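Local structure of response regulator (Pseudomonas putida, 3HDV) at residues 7-13 against 52-58; 40-44 against 65-70; 83-89 against 104-110; 47-53 against 79-83. The protein is a response regulator whose receiver domain, the part described here, probably takes up a phosphoryl group on an aspartate to control an output, as in CheY relatives. All coordinates share one frame; numbering follows the deposited sequence.

Interaction 1 of 4, residues 7-13 against 52-58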
# COMPACT_ATOMS: atom_id res chain seq x y z
N ARG B 7 13.14 -18.34 -4.88
CA ARG B 7 12.74 -16.96 -5.17
C ARG B 7 12.30 -16.24 -3.84
O ARG B 7 11.65 -16.84 -3.01
CB ARG B 7 11.64 -16.93 -6.23
CG ARG B 7 11.32 -15.50 -6.73
CD ARG B 7 10.47 -15.48 -8.02
NE ARG B 7 9.08 -15.86 -7.76
CZ ARG B 7 8.44 -16.84 -8.39
NH1 ARG B 7 9.06 -17.54 -9.34
NH2 ARG B 7 7.17 -17.11 -8.07
N PRO B 8 12.75 -14.99 -3.61
CA PRO B 8 12.39 -14.31 -2.35
C PRO B 8 10.85 -14.15 -2.20
O PRO B 8 10.16 -13.90 -3.18
CB PRO B 8 13.06 -12.92 -2.48
CG PRO B 8 14.11 -13.08 -3.53
CD PRO B 8 13.59 -14.14 -4.48
N LEU B 9 10.36 -14.36 -0.98
CA LEU B 9 9.00 -14.03 -0.58
C LEU B 9 8.99 -13.24 0.77
O LEU B 9 9.57 -13.71 1.76
CB LEU B 9 8.16 -15.31 -0.48
CG LEU B 9 6.69 -15.23 -0.07
CD1 LEU B 9 5.97 -14.37 -1.13
CD2 LEU B 9 6.15 -16.66 -0.01
N VAL B 10 8.31 -12.07 0.80
CA VAL B 10 8.19 -11.22 2.01
C VAL B 10 6.80 -11.38 2.58
O VAL B 10 5.87 -11.33 1.83
CB VAL B 10 8.50 -9.69 1.68
CG1 VAL B 10 8.38 -8.77 2.93
CG2 VAL B 10 9.95 -9.56 1.12
N LEU B 11 6.67 -11.63 3.89
CA LEU B 11 5.35 -11.62 4.52
C LEU B 11 5.12 -10.24 5.16
O LEU B 11 5.85 -9.82 6.04
CB LEU B 11 5.30 -12.63 5.64
CG LEU B 11 4.04 -12.68 6.52
CD1 LEU B 11 2.81 -13.15 5.72
CD2 LEU B 11 4.34 -13.65 7.71
N VAL B 12 4.06 -9.57 4.77
CA VAL B 12 3.74 -8.26 5.36
C VAL B 12 2.60 -8.43 6.36
O VAL B 12 1.50 -8.82 5.97
CB VAL B 12 3.29 -7.27 4.27
CG1 VAL B 12 2.83 -5.92 4.92
CG2 VAL B 12 4.45 -7.02 3.25
N VAL B 13 2.83 -8.09 7.62
CA VAL B 13 1.81 -8.30 8.63
C VAL B 13 1.29 -6.93 9.11
O VAL B 13 2.06 -6.13 9.62
CB VAL B 13 2.40 -9.08 9.84
CG1 VAL B 13 1.37 -9.33 10.96
CG2 VAL B 13 3.14 -10.34 9.34
N ARG B 52 8.80 -20.76 1.95
CA ARG B 52 9.46 -19.81 1.08
C ARG B 52 9.63 -18.38 1.69
O ARG B 52 10.53 -17.62 1.29
CB ARG B 52 8.72 -19.75 -0.24
CG ARG B 52 9.53 -19.26 -1.42
CD ARG B 52 8.69 -19.31 -2.76
NE ARG B 52 8.89 -18.06 -3.47
CZ ARG B 52 7.94 -17.28 -3.98
NH1 ARG B 52 6.65 -17.65 -3.95
NH2 ARG B 52 8.31 -16.14 -4.56
N ILE B 53 8.77 -18.02 2.64
CA ILE B 53 8.91 -16.70 3.30
C ILE B 53 10.32 -16.55 3.89
O ILE B 53 10.73 -17.32 4.76
CB ILE B 53 7.83 -16.48 4.38
CG1 ILE B 53 6.43 -16.52 3.72
CG2 ILE B 53 8.13 -15.19 5.22
CD1 ILE B 53 5.32 -16.66 4.76
N GLY B 54 11.10 -15.58 3.40
CA GLY B 54 12.44 -15.36 3.99
C GLY B 54 12.56 -14.11 4.82
O GLY B 54 13.62 -13.87 5.45
N LEU B 55 11.49 -13.30 4.86
CA LEU B 55 11.53 -12.04 5.62
C LEU B 55 10.11 -11.65 6.01
O LEU B 55 9.19 -11.82 5.24
CB LEU B 55 12.20 -10.89 4.78
CG LEU B 55 12.20 -9.42 5.22
CD1 LEU B 55 13.03 -9.21 6.48
CD2 LEU B 55 12.81 -8.58 4.14
N MSE B 56 9.95 -11.10 7.21
CA MSE B 56 8.65 -10.59 7.59
C MSE B 56 8.76 -9.11 7.98
O MSE B 56 9.66 -8.73 8.73
CB MSE B 56 8.14 -11.38 8.78
CG MSE B 56 6.72 -11.09 9.15
SE MSE B 56 6.25 -12.02 10.82
CE MSE B 56 7.17 -10.90 12.14
N ILE B 57 7.83 -8.32 7.49
CA ILE B 57 7.64 -6.93 7.90
C ILE B 57 6.39 -6.85 8.75
O ILE B 57 5.34 -7.29 8.32
CB ILE B 57 7.49 -5.96 6.69
CG1 ILE B 57 8.78 -6.02 5.84
CG2 ILE B 57 7.17 -4.48 7.19
CD1 ILE B 57 8.62 -5.39 4.51
N THR B 58 6.51 -6.29 9.95
CA THR B 58 5.37 -6.17 10.83
C THR B 58 5.20 -4.82 11.52
O THR B 58 6.17 -4.13 11.83
CB THR B 58 5.35 -7.32 11.91
OG1 THR B 58 4.09 -7.31 12.58
CG2 THR B 58 6.44 -7.11 12.95
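With CG of Arg52 opposite its own backbone N (chi1 -157°) and a bend further along at chi3, the guanidinium folds back over the start of the neighbouring strand: CB of Leu9 sits over one face, while Arg7 O is met near the group's plane. Arg52 NE donates to Arg7 O over 3.1 Å, coming from well above the carbonyl plane. The two guanidinium groups are steeply inclined to each other, and Arg7 NE stands 3.3 Å from Arg52 NH2, two donors brought together beside Asp33, whose carboxylate forms a salt bridge with Arg52 and a weak, long ion pair with Arg7.

Beyond this polar end the segments run as parallel strands, 21° apart. Leu11 is bonded through both its N and its O: N to Leu55 O, O from Ile57 N, each 2.9 Å; Val13 N then reaches Ile57 O at 2.7 Å with a nearly straight bond. Side chains alternate between the faces. On one, CG1 of Val10 touches CD1 of Ile57 at 3.7 Å. On the other, Leu11 and the selenomethionine Met56 lie alongside each other, and CG2 of Val13, placed beside the backbone N because CG1 takes the anti position (chi1 180°), meets CG of Met56 at 3.7 Å.

These are central strands of the five-stranded parallel sheet of a receiver domain. Helix 17-29 packs on the Val10, Val12 and Ile57 face, helices 40-49 and 67-75 on the Leu11, Val13 and Met56 face; strand 33-37 flanks 9-13, and 83-88 flanks 53-58.

Interaction 2 of 4, residues 40-44 against 65-70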
# COMPACT_ATOMS: atom_id res chain seq x y z
N ALA B 40 -1.20 -11.42 14.12
CA ALA B 40 -0.23 -12.41 14.58
C ALA B 40 -0.62 -13.89 14.24
O ALA B 40 0.21 -14.67 13.80
CB ALA B 40 0.06 -12.25 16.06
N GLU B 41 -1.89 -14.24 14.44
CA GLU B 41 -2.36 -15.62 14.10
C GLU B 41 -2.20 -15.95 12.62
O GLU B 41 -1.62 -16.97 12.29
CB GLU B 41 -3.81 -15.88 14.57
CG GLU B 41 -4.16 -17.45 14.68
CD GLU B 41 -2.99 -18.31 15.27
OE1 GLU B 41 -2.56 -18.05 16.45
OE2 GLU B 41 -2.47 -19.22 14.54
N GLU B 42 -2.68 -15.10 11.72
CA GLU B 42 -2.47 -15.34 10.31
C GLU B 42 -0.99 -15.34 9.96
O GLU B 42 -0.55 -16.12 9.09
CB GLU B 42 -3.22 -14.34 9.45
CG GLU B 42 -4.08 -14.95 8.40
CD GLU B 42 -4.22 -14.07 7.16
OE1 GLU B 42 -4.44 -12.87 7.32
OE2 GLU B 42 -4.07 -14.59 6.02
N ALA B 43 -0.19 -14.49 10.63
CA ALA B 43 1.26 -14.49 10.40
C ALA B 43 1.85 -15.87 10.72
O ALA B 43 2.66 -16.38 9.95
CB ALA B 43 2.01 -13.42 11.24
N ARG B 44 1.50 -16.45 11.88
CA ARG B 44 2.06 -17.75 12.31
C ARG B 44 1.62 -18.88 11.32
O ARG B 44 2.42 -19.72 10.91
CB ARG B 44 1.67 -18.05 13.76
CG ARG B 44 2.50 -17.32 14.80
CD ARG B 44 2.14 -17.78 16.23
NE ARG B 44 0.80 -17.31 16.55
CZ ARG B 44 0.56 -16.25 17.30
NH1 ARG B 44 1.56 -15.54 17.83
NH2 ARG B 44 -0.69 -15.88 17.50
N GLU B 65 -3.59 -9.35 18.78
CA GLU B 65 -2.28 -9.60 19.36
C GLU B 65 -1.23 -8.66 18.72
O GLU B 65 -1.20 -8.46 17.50
CB GLU B 65 -1.92 -11.06 19.17
CG GLU B 65 -0.63 -11.53 19.80
CD GLU B 65 -0.41 -13.01 19.57
OE1 GLU B 65 -1.36 -13.70 19.10
OE2 GLU B 65 0.72 -13.49 19.87
N SER B 66 -0.37 -8.09 19.56
CA SER B 66 0.55 -7.03 19.14
C SER B 66 1.74 -7.61 18.36
O SER B 66 2.00 -8.83 18.41
CB SER B 66 1.05 -6.28 20.36
OG SER B 66 2.04 -7.06 21.00
N GLY B 67 2.46 -6.73 17.65
CA GLY B 67 3.67 -7.16 16.94
C GLY B 67 4.74 -7.64 17.88
O GLY B 67 5.52 -8.56 17.55
N LEU B 68 4.83 -7.05 19.07
CA LEU B 68 5.84 -7.52 20.01
C LEU B 68 5.57 -9.00 20.45
O LEU B 68 6.49 -9.82 20.48
CB LEU B 68 5.95 -6.61 21.23
CG LEU B 68 6.72 -7.04 22.45
CD1 LEU B 68 8.13 -7.41 22.13
CD2 LEU B 68 6.66 -5.95 23.55
N ASP B 69 4.33 -9.32 20.77
CA ASP B 69 3.98 -10.69 21.16
C ASP B 69 4.23 -11.64 19.98
O ASP B 69 4.72 -12.75 20.19
CB ASP B 69 2.51 -10.78 21.57
CG ASP B 69 2.27 -10.30 23.00
OD1 ASP B 69 3.20 -10.28 23.81
OD2 ASP B 69 1.12 -9.95 23.31
N LEU B 70 3.91 -11.24 18.75
CA LEU B 70 4.15 -12.09 17.59
C LEU B 70 5.63 -12.40 17.45
O LEU B 70 6.02 -13.56 17.28
CB LEU B 70 3.61 -11.45 16.31
CG LEU B 70 4.10 -12.01 14.96
CD1 LEU B 70 3.63 -13.49 14.75
CD2 LEU B 70 3.63 -11.16 13.78
O HOH W 1 -2.77 -9.59 15.76
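Charge pairing joins Arg44 to Glu65 at the outer side of this helix-helix contact. The guanidinium takes the carboxylate end-on with two nitrogens: NH2 to OE1 at 2.8 Å, almost straight (176°), and NH1 to OE2 at 3.0 Å. The planes are inclined by 29°; OE1 is met on its syn side but out of the carboxylate plane, OE2 from above it. Arg44 NH2 also bonds Glu41 OE1, one turn back on the same helix, at 3.1 Å, making a three-residue salt-bridge network, and Thr73 takes a further bond from NH1. With two carboxylates and a hydroxyl around it, the guanidinium is fixed in its rotation; Ala40 O lies over the centre of one face. The Glu65 side chain also rests, nearest at CD (3.6 Å), on Ala40 CB.

Apolar contact fills the inner side. Ala40 CB touches Leu70 CB at 3.6 Å, about a right angle away from Glu65. Leu70 turns its CG opposite the backbone N (chi1 164°), which carries its branches across to helix 40-49, where CD2 rests on Ala43 CB at 3.8 Å. The small alanines let the backbones come close.

Hydrogen bonding through water ties the ends: one water accepts from Ala40 N and donates to Glu65 O. Ser66, the N-cap of helix 67-75, accepts from Asp69 N at 3.2 Å through its OG.

The two helices lie side by side on one face of the sheet, where Ala43 packs on Val13 of strand 9-13 and Leu70 reaches Val13, together with Met56 and Thr58 of strand 53-58.

Interaction 3 of 4, residues 83-89 against 104-110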
# COMPACT_ATOMS: atom_id res chain seq x y z
N SER B 83 14.34 -13.41 9.63
CA SER B 83 14.59 -11.99 9.47
C SER B 83 13.31 -11.16 9.63
O SER B 83 12.34 -11.39 8.94
CB SER B 83 15.11 -11.76 8.08
OG SER B 83 16.43 -12.21 8.05
N ILE B 84 13.34 -10.17 10.52
CA ILE B 84 12.17 -9.36 10.80
C ILE B 84 12.57 -7.90 10.78
O ILE B 84 13.57 -7.50 11.40
CB ILE B 84 11.56 -9.74 12.16
CG1 ILE B 84 11.11 -11.20 12.13
CG2 ILE B 84 10.36 -8.83 12.56
CD1 ILE B 84 10.65 -11.65 13.51
N ILE B 85 11.79 -7.11 10.04
CA ILE B 85 11.90 -5.66 10.00
C ILE B 85 10.56 -5.13 10.62
O ILE B 85 9.47 -5.51 10.20
CB ILE B 85 12.06 -5.11 8.57
CG1 ILE B 85 13.39 -5.55 7.95
CG2 ILE B 85 11.91 -3.51 8.57
CD1 ILE B 85 13.45 -5.30 6.47
N VAL B 86 10.68 -4.30 11.65
CA VAL B 86 9.52 -3.66 12.29
C VAL B 86 9.29 -2.31 11.60
O VAL B 86 10.24 -1.52 11.44
CB VAL B 86 9.76 -3.51 13.79
CG1 VAL B 86 8.70 -2.56 14.46
CG2 VAL B 86 9.72 -4.98 14.45
N VAL B 87 8.06 -2.10 11.15
CA VAL B 87 7.58 -0.77 10.71
C VAL B 87 6.42 -0.34 11.60
O VAL B 87 5.29 -0.79 11.40
CB VAL B 87 7.29 -0.73 9.20
CG1 VAL B 87 6.87 0.70 8.77
CG2 VAL B 87 8.60 -1.16 8.39
N SER B 88 6.68 0.57 12.55
CA SER B 88 5.73 0.81 13.64
C SER B 88 4.96 2.13 13.64
O SER B 88 5.54 3.21 13.38
CB SER B 88 6.49 0.73 14.95
OG SER B 88 5.59 0.78 16.02
N GLY B 89 3.67 2.03 13.98
CA GLY B 89 2.90 3.18 14.45
C GLY B 89 3.37 3.64 15.83
O GLY B 89 4.49 3.34 16.23
N VAL B 104 15.55 -7.88 15.89
CA VAL B 104 15.00 -7.52 14.59
C VAL B 104 16.10 -6.98 13.66
O VAL B 104 17.10 -6.49 14.13
CB VAL B 104 13.76 -6.59 14.72
CG1 VAL B 104 12.69 -7.27 15.56
CG2 VAL B 104 14.14 -5.20 15.31
N VAL B 105 15.92 -7.07 12.36
CA VAL B 105 16.86 -6.46 11.37
C VAL B 105 16.90 -4.92 11.55
O VAL B 105 17.98 -4.31 11.56
CB VAL B 105 16.40 -6.80 9.95
CG1 VAL B 105 17.17 -5.97 8.83
CG2 VAL B 105 16.54 -8.33 9.73
N ASP B 106 15.73 -4.29 11.63
CA ASP B 106 15.70 -2.86 11.95
C ASP B 106 14.32 -2.52 12.47
O ASP B 106 13.41 -3.37 12.38
CB ASP B 106 16.00 -2.00 10.71
CG ASP B 106 16.67 -0.67 11.06
OD1 ASP B 106 16.60 -0.14 12.22
OD2 ASP B 106 17.32 -0.15 10.14
N PHE B 107 14.16 -1.27 12.95
CA PHE B 107 12.93 -0.82 13.60
C PHE B 107 12.73 0.55 12.97
O PHE B 107 13.45 1.48 13.29
CB PHE B 107 13.18 -0.75 15.11
CG PHE B 107 11.96 -0.42 15.96
CD1 PHE B 107 11.51 -1.33 16.92
CD2 PHE B 107 11.32 0.83 15.88
CE1 PHE B 107 10.40 -1.05 17.75
CE2 PHE B 107 10.19 1.13 16.71
CZ PHE B 107 9.74 0.20 17.64
N LEU B 108 11.74 0.67 12.09
CA LEU B 108 11.46 1.92 11.41
C LEU B 108 10.17 2.53 11.91
O LEU B 108 9.22 1.81 12.19
CB LEU B 108 11.31 1.67 9.91
CG LEU B 108 12.53 1.64 9.00
CD1 LEU B 108 13.67 0.92 9.59
CD2 LEU B 108 12.22 1.12 7.56
N LEU B 109 10.08 3.85 11.95
CA LEU B 109 8.82 4.50 12.32
C LEU B 109 8.03 4.91 11.09
O LEU B 109 8.60 5.32 10.08
CB LEU B 109 9.05 5.69 13.28
CG LEU B 109 9.73 5.43 14.64
CD1 LEU B 109 10.05 6.78 15.34
CD2 LEU B 109 8.81 4.62 15.52
N LYS B 110 6.72 4.77 11.18
CA LYS B 110 5.80 5.30 10.15
C LYS B 110 5.79 6.85 10.29
O LYS B 110 6.05 7.35 11.35
CB LYS B 110 4.39 4.70 10.33
CG LYS B 110 4.30 3.14 10.15
CD LYS B 110 2.91 2.62 10.46
CE LYS B 110 1.92 3.02 9.34
NZ LYS B 110 0.48 2.59 9.61
O HOH W 2 5.33 6.12 13.85
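Strands 83-88 and 106-109 pair in parallel at one edge of the receiver-domain sheet, as the two strands of a beta-alpha-beta unit connected through helix 93-101. Val86 is gripped at both ends, its N by Asp106 O and its O by Leu108 N at 2.7 Å, nearly straight (177°). Ser88 repeats the pattern: N to Leu108 O at 2.8 Å, and O to Lys110 N at 2.9 Å. A water donating to Ser88 O and Lys110 O adds a link at this end.

CG1 of Val86, anti to its backbone N (chi1 168°), lies over the Phe107 ring in a CH-pi contact, 4.0 Å from the centroid. CG2 of the same valine turns to CG1 of Val104 at 3.9 Å. On the other face, the Lys110 chain crosses Val87 at about a right angle, CG on CG1 at 3.8 Å.

Phe107 N bonds OD1 of Asp106, which also bonds His101 of a second subunit. Main-chain bonds and apolar packing thus hold the edge strand to 83-88, while the polar side chain of Asp106 faces the second subunit and Gly89 N, just past strand 83-88, donates to Asp59, the predicted phosphorylation site.

Interaction 4 of 4, residues 47-53 against 79-83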
# COMPACT_ATOMS: atom_id res chain seq x y z
N LEU B 47 3.74 -18.53 8.10
CA LEU B 47 5.09 -19.00 8.40
C LEU B 47 5.18 -20.54 8.44
O LEU B 47 6.14 -21.12 7.92
CB LEU B 47 5.61 -18.41 9.71
CG LEU B 47 5.88 -16.90 9.69
CD1 LEU B 47 6.22 -16.42 11.09
CD2 LEU B 47 6.99 -16.56 8.72
N HIS B 48 4.17 -21.16 9.03
CA HIS B 48 4.11 -22.61 9.16
C HIS B 48 3.94 -23.33 7.78
O HIS B 48 4.68 -24.27 7.48
CB HIS B 48 3.03 -23.00 10.17
CG HIS B 48 3.07 -24.44 10.57
ND1 HIS B 48 2.52 -25.44 9.79
CD2 HIS B 48 3.67 -25.06 11.61
CE1 HIS B 48 2.76 -26.61 10.35
NE2 HIS B 48 3.45 -26.41 11.46
N TYR B 49 3.03 -22.84 6.94
CA TYR B 49 2.62 -23.54 5.73
C TYR B 49 3.32 -23.05 4.46
O TYR B 49 3.15 -23.63 3.40
CB TYR B 49 1.10 -23.45 5.55
CG TYR B 49 0.35 -24.14 6.66
CD1 TYR B 49 0.22 -25.55 6.69
CD2 TYR B 49 -0.22 -23.41 7.69
CE1 TYR B 49 -0.46 -26.19 7.73
CE2 TYR B 49 -0.93 -24.04 8.72
CZ TYR B 49 -1.04 -25.44 8.73
OH TYR B 49 -1.69 -26.05 9.79
N GLN B 50 4.08 -21.96 4.55
CA GLN B 50 4.78 -21.43 3.40
C GLN B 50 6.23 -21.11 3.75
O GLN B 50 6.59 -19.98 4.14
CB GLN B 50 4.02 -20.23 2.82
CG GLN B 50 4.75 -19.49 1.69
CD GLN B 50 5.02 -20.38 0.47
OE1 GLN B 50 5.92 -21.24 0.49
NE2 GLN B 50 4.22 -20.19 -0.57
N LYS B 51 7.08 -22.12 3.55
CA LYS B 51 8.50 -22.11 3.92
C LYS B 51 9.33 -21.16 3.09
O LYS B 51 10.45 -20.84 3.47
CB LYS B 51 9.10 -23.54 3.79
CG LYS B 51 8.49 -24.58 4.73
CD LYS B 51 8.98 -24.38 6.17
CE LYS B 51 8.06 -23.46 7.00
NZ LYS B 51 7.27 -24.25 8.02
N ARG B 52 8.80 -20.76 1.95
CA ARG B 52 9.46 -19.81 1.08
C ARG B 52 9.63 -18.38 1.69
O ARG B 52 10.53 -17.62 1.29
CB ARG B 52 8.72 -19.75 -0.24
CG ARG B 52 9.53 -19.26 -1.42
CD ARG B 52 8.69 -19.31 -2.76
NE ARG B 52 8.89 -18.06 -3.47
CZ ARG B 52 7.94 -17.28 -3.98
NH1 ARG B 52 6.65 -17.65 -3.95
NH2 ARG B 52 8.31 -16.14 -4.56
N ILE B 53 8.77 -18.02 2.64
CA ILE B 53 8.91 -16.70 3.30
C ILE B 53 10.32 -16.55 3.89
O ILE B 53 10.73 -17.32 4.76
CB ILE B 53 7.83 -16.48 4.38
CG1 ILE B 53 6.43 -16.52 3.72
CG2 ILE B 53 8.13 -15.19 5.22
CD1 ILE B 53 5.32 -16.66 4.76
N ARG B 79 11.04 -21.18 13.72
CA ARG B 79 11.39 -20.07 12.83
C ARG B 79 12.05 -18.93 13.60
O ARG B 79 11.83 -17.76 13.29
CB ARG B 79 10.15 -19.57 12.09
CG ARG B 79 9.62 -20.53 11.04
CD ARG B 79 8.98 -19.79 9.88
NE ARG B 79 9.96 -19.40 8.87
CZ ARG B 79 9.72 -19.39 7.57
NH1 ARG B 79 8.53 -19.74 7.10
NH2 ARG B 79 10.68 -19.03 6.72
N ALA B 80 12.84 -19.27 14.61
CA ALA B 80 13.53 -18.26 15.42
C ALA B 80 14.57 -17.45 14.69
O ALA B 80 14.92 -16.37 15.13
CB ALA B 80 14.14 -18.86 16.71
N ALA B 81 15.08 -17.95 13.57
CA ALA B 81 16.11 -17.23 12.81
C ALA B 81 15.49 -16.28 11.77
O ALA B 81 16.22 -15.60 11.07
CB ALA B 81 17.09 -18.21 12.12
N LEU B 82 14.16 -16.26 11.67
CA LEU B 82 13.47 -15.42 10.69
C LEU B 82 13.90 -13.94 10.76
O LEU B 82 13.86 -13.32 11.83
CB LEU B 82 11.96 -15.49 10.87
CG LEU B 82 11.09 -14.66 9.90
CD1 LEU B 82 11.10 -15.22 8.47
CD2 LEU B 82 9.67 -14.63 10.43
N SER B 83 14.34 -13.41 9.63
CA SER B 83 14.59 -11.99 9.47
C SER B 83 13.31 -11.16 9.63
O SER B 83 12.34 -11.39 8.94
CB SER B 83 15.11 -11.76 8.08
OG SER B 83 16.43 -12.21 8.05
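The guanidinium of Arg79 presents one face to CD2 of Leu47 and has Gln50 O near its plane at the edge. Leu47 O also lies close to that plane and accepts from NH1 at 2.9 Å; the donor approaches in the carbonyl plane, on a lone pair. Ile53 O takes a weak, strongly bent bond from NH2. Oxygens on both sides of the turn that leads from helix 40-49 into strand 53-58 are thereby addressed by one side chain, and the partial negative charge of carbonyls near the C-terminal end of the helix would favour the cation there.

The reach of Arg79 depends on its bent chain. The bend at chi2 (-148°) helps lay CD against Leu47 CB at 3.6 Å, and the one at chi3 (86°) turns the guanidinium to the backbone oxygens. The aliphatic part of Lys51 approaches as well, with CE 3.8 Å from Arg79 NH1. Its NZ is drawn instead to His48 O, 2.6 Å away, and remains 4.8 Å from that NH1, so the two like charges are near but not in contact.

Beneath the polar layer Leu47 and Leu82 meet tip to tip, CD2 to CD2 at 3.7 Å. CD1 of Leu82 turns toward CG2 of Ile53 at the longer distance of 4.4 Å. Ile74 of helix 67-75 packs against both leucines.

Two type I beta turns, Gln50 to Ile53 and Arg79 to Leu82, lie side by side at this end of the sheet and meet through Arg79 and Leu82. Both are helix-to-strand connections of the alternating beta-alpha receiver fold; here Arg79 links them, one bond sound and one weak.

Interactions 1 and 3 are the buried strand pairings of one parallel sheet, the first at its middle and the second at its edge; main-chain bonds from Met56 and Thr58 to strand 83-88 connect them. Interactions 2 and 4 both use helix 40-49. Interaction 2, still buried, with its salt bridge at the outer side of alanine-leucine packing, pairs the first turn with the start of helix 67-75 and with Glu65 before it; interaction 4, only partly buried, ties the last turn to a loop by arginine-to-carbonyl bonds. Interaction 1 touches interaction 2 through Val13 and Ala43, and shares Arg52 and Ile53 with interaction 4. Interactions 3 and 4, with centres about 17 Å apart, share Ser83.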